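Local coordinates for protein mannose-specific lectin 3 chain 2 (Crocus vernus, PDB 3MEZ) that probably binds mannose and, as part of a heterotetrameric crocus lectin, probably agglutinates trypsin-treated rabbit erythrocytes weakly, at residues 34-39 with 69-74. Residues are numbered along the deposited sequence; the frame is centred on the assembly and turned at random.
Sequences CNLVLT and LDITDD. With FMT (formic acid), chain I.
Residues 34-39 and 69-74 come nearest where Cys34 faces Ile71, their CA atoms 7.6 Å apart; the first segment leads into strand 36-40 of one beta-sheet and the second begins on strand 69-72 of another, so that side chains rather than backbone bonds join them. Ile71 shows how one branched residue can reach two partners on a neighbouring segment, since its two arms part to meet them. With CG2 anti to its own backbone N and CG1 beside that N (chi1 -56°), the methyl branch is directed at Cys34 and the longer branch at Leu36. CG2 of Ile71 touches both SG and the carbonyl O of Cys34, each at 4.0 Å. The longer arm is extended and brings its tip, CD1, to within 3.8 Å of CB of Leu36, meeting that side chain at its base. The sulfur of Cys34 is tied in a disulfide to Cys59, which links the turn before strand 36-40 to the residue just before strand 60-63, the neighbour of 69-72, and so ties the approaches to the two sheets. Both sheets belong to the bulb-type lectin fold, the beta-prism II, in which three antiparallel sheets enclose a hydrophobic core. Into that core Ile71 also packs against Met30 and Met61, while Leu36 rests on Leu28. Where the chain leaves the strand, Asp74 N donates to O1 of a formic acid molecule, probably from the crystallisation liquor, at 2.7 Å and a fairly straight 159°. The same O1 lies 3.4 Å from CB of Asp73. The carboxylate of Asp74 turns to a neighbouring subunit, another copy of this chain, where OD2 forms a salt bridge with Arg62.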
ATOM      1  N   CYS B  34      -1.360   3.137 -18.052  1.00 26.81           N
ATOM      2  CA  CYS B  34      -0.059   2.477 -18.014  1.00 26.17           C
ATOM      3  C   CYS B  34       1.144   3.383 -18.258  1.00 27.09           C
ATOM      4  O   CYS B  34       2.225   2.909 -18.325  1.00 26.54           O
ATOM      5  CB  CYS B  34      -0.002   1.260 -18.934  1.00 27.53           C
ATOM      6  SG  CYS B  34       1.189   0.001 -18.494  1.00 30.45           S
ATOM      7  N   ASN B  35       0.896   4.675 -18.361  1.00 25.82           N
ATOM      8  CA  ASN B  35       1.916   5.696 -18.521  1.00 25.87           C
ATOM      9  C   ASN B  35       2.305   6.337 -17.189  1.00 24.33           C
ATOM     10  O   ASN B  35       1.467   6.756 -16.444  1.00 24.33           O
ATOM     11  CB  ASN B  35       1.459   6.762 -19.535  1.00 26.04           C
ATOM     12  CG  ASN B  35       2.616   7.537 -20.173  1.00 28.57           C
ATOM     13  OD1 ASN B  35       3.739   7.159 -20.081  1.00 31.09           O
ATOM     14  ND2 ASN B  35       2.305   8.626 -20.816  1.00 26.36           N
ATOM     15  N   LEU B  36       3.595   6.410 -16.939  1.00 24.03           N
ATOM     16  CA  LEU B  36       4.129   7.039 -15.753  1.00 23.11           C
ATOM     17  C   LEU B  36       4.547   8.424 -16.140  1.00 23.72           C
ATOM     18  O   LEU B  36       5.398   8.584 -16.943  1.00 23.07           O
ATOM     19  CB  LEU B  36       5.371   6.312 -15.310  1.00 23.61           C
ATOM     20  CG  LEU B  36       5.843   6.191 -13.870  1.00 25.59           C
ATOM     21  CD1 LEU B  36       7.308   6.254 -13.717  1.00 27.95           C
ATOM     22  CD2 LEU B  36       5.122   7.036 -12.858  1.00 24.73           C
ATOM     23  N   VAL B  37       3.939   9.415 -15.554  1.00 23.43           N
ATOM     24  CA  VAL B  37       4.121  10.762 -16.009  1.00 26.02           C
ATOM     25  C   VAL B  37       4.548  11.733 -14.925  1.00 25.97           C
ATOM     26  O   VAL B  37       3.964  11.798 -13.901  1.00 24.73           O
ATOM     27  CB  VAL B  37       2.838  11.296 -16.672  1.00 26.62           C
ATOM     28  CG1 VAL B  37       3.028  12.698 -17.194  1.00 30.00           C
ATOM     29  CG2 VAL B  37       2.408  10.394 -17.771  1.00 29.06           C
ATOM     30  N   LEU B  38       5.556  12.523 -15.204  1.00 26.19           N
ATOM     31  CA  LEU B  38       5.960  13.538 -14.300  1.00 26.34           C
ATOM     32  C   LEU B  38       5.613  14.916 -14.858  1.00 28.57           C
ATOM     33  O   LEU B  38       6.084  15.304 -15.874  1.00 25.72           O
ATOM     34  CB  LEU B  38       7.424  13.361 -14.043  1.00 26.77           C
ATOM     35  CG  LEU B  38       8.264  14.414 -13.413  1.00 29.41           C
ATOM     36  CD1 LEU B  38       7.454  15.396 -12.716  1.00 29.40           C
ATOM     37  CD2 LEU B  38       9.248  13.827 -12.537  1.00 29.09           C
ATOM     38  N   THR B  39       4.765  15.636 -14.156  1.00 29.66           N
ATOM     39  CA  THR B  39       4.255  16.887 -14.649  1.00 32.92           C
ATOM     40  C   THR B  39       4.365  18.035 -13.681  1.00 32.33           C
ATOM     41  O   THR B  39       4.432  17.838 -12.527  1.00 31.75           O
ATOM     42  CB  THR B  39       2.824  16.798 -15.014  1.00 32.59           C
ATOM     43  OG1 THR B  39       2.095  16.318 -13.910  1.00 33.89           O
ATOM     44  CG2 THR B  39       2.641  15.901 -16.134  1.00 36.82           C
ATOM     45  N   LEU B  69      13.176   0.761 -11.335  1.00 23.15           N
ATOM     46  CA  LEU B  69      11.761   1.063 -11.440  1.00 25.33           C
ATOM     47  C   LEU B  69      11.129   0.342 -12.609  1.00 26.49           C
ATOM     48  O   LEU B  69      11.428   0.648 -13.720  1.00 26.68           O
ATOM     49  CB  LEU B  69      11.544   2.531 -11.713  1.00 25.53           C
ATOM     50  CG  LEU B  69      11.620   3.671 -10.744  1.00 29.23           C
ATOM     51  CD1 LEU B  69      11.204   4.932 -11.475  1.00 28.12           C
ATOM     52  CD2 LEU B  69      10.735   3.435  -9.592  1.00 26.14           C
ATOM     53  N   ASP B  70      10.220  -0.573 -12.322  1.00 25.31           N
ATOM     54  CA  ASP B  70       9.492  -1.354 -13.300  1.00 25.66           C
ATOM     55  C   ASP B  70       8.037  -0.926 -13.398  1.00 25.69           C
ATOM     56  O   ASP B  70       7.423  -0.723 -12.412  1.00 25.06           O
ATOM     57  CB  ASP B  70       9.503  -2.847 -12.937  1.00 25.77           C
ATOM     58  CG  ASP B  70      10.891  -3.414 -12.758  1.00 27.78           C
ATOM     59  OD1 ASP B  70      11.678  -3.299 -13.657  1.00 27.30           O
ATOM     60  OD2 ASP B  70      11.192  -3.958 -11.718  1.00 27.63           O
ATOM     61  N   ILE B  71       7.531  -0.794 -14.605  1.00 23.82           N
ATOM     62  CA  ILE B  71       6.130  -0.724 -14.861  1.00 24.94           C
ATOM     63  C   ILE B  71       5.671  -2.088 -15.375  1.00 25.19           C
ATOM     64  O   ILE B  71       6.132  -2.571 -16.362  1.00 26.11           O
ATOM     65  CB  ILE B  71       5.740   0.346 -15.867  1.00 23.31           C
ATOM     66  CG1 ILE B  71       6.244   1.694 -15.430  1.00 23.64           C
ATOM     67  CG2 ILE B  71       4.311   0.390 -16.005  1.00 21.58           C
ATOM     68  CD1 ILE B  71       6.047   2.744 -16.392  1.00 23.30           C
ATOM     69  N   THR B  72       4.738  -2.670 -14.650  1.00 24.45           N
ATOM     70  CA  THR B  72       4.350  -4.039 -14.766  1.00 23.82           C
ATOM     71  C   THR B  72       2.874  -4.168 -15.051  1.00 23.88           C
ATOM     72  O   THR B  72       2.103  -3.472 -14.498  1.00 22.69           O
ATOM     73  CB  THR B  72       4.680  -4.771 -13.451  1.00 25.91           C
ATOM     74  OG1 THR B  72       6.037  -4.531 -13.086  1.00 30.91           O
ATOM     75  CG2 THR B  72       4.461  -6.221 -13.580  1.00 21.68           C
ATOM     76  N   ASP B  73       2.512  -5.040 -15.953  1.00 23.64           N
ATOM     77  CA  ASP B  73       1.118  -5.324 -16.228  1.00 23.77           C
ATOM     78  C   ASP B  73       0.493  -6.411 -15.347  1.00 21.55           C
ATOM     79  O   ASP B  73       1.163  -7.034 -14.601  1.00 21.77           O
ATOM     80  CB  ASP B  73       0.855  -5.557 -17.713  1.00 25.26           C
ATOM     81  CG  ASP B  73       1.358  -6.889 -18.206  1.00 24.87           C
ATOM     82  OD1 ASP B  73       1.769  -7.730 -17.471  1.00 24.61           O
ATOM     83  OD2 ASP B  73       1.369  -7.038 -19.393  1.00 34.73           O
ATOM     84  N   ASP B  74      -0.788  -6.662 -15.521  1.00 22.10           N
ATOM     85  CA  ASP B  74      -1.480  -7.646 -14.696  1.00 23.55           C
ATOM     86  C   ASP B  74      -0.879  -9.032 -14.820  1.00 25.11           C
ATOM     87  O   ASP B  74      -0.939  -9.798 -13.904  1.00 24.16           O
ATOM     88  CB  ASP B  74      -2.957  -7.686 -14.974  1.00 24.08           C
ATOM     89  CG  ASP B  74      -3.732  -8.445 -13.918  1.00 24.74           C
ATOM     90  OD1 ASP B  74      -4.415  -9.377 -14.272  1.00 21.33           O
ATOM     91  OD2 ASP B  74      -3.653  -8.093 -12.760  1.00 22.73           O
TER
HETATM   92  C   FMT I 114      -3.049  -4.493 -17.823  1.00 31.98           C
HETATM   93  O1  FMT I 114      -2.371  -4.981 -16.944  1.00 30.53           O
HETATM   94  O2  FMT I 114      -3.693  -5.223 -18.574  1.00 33.69           O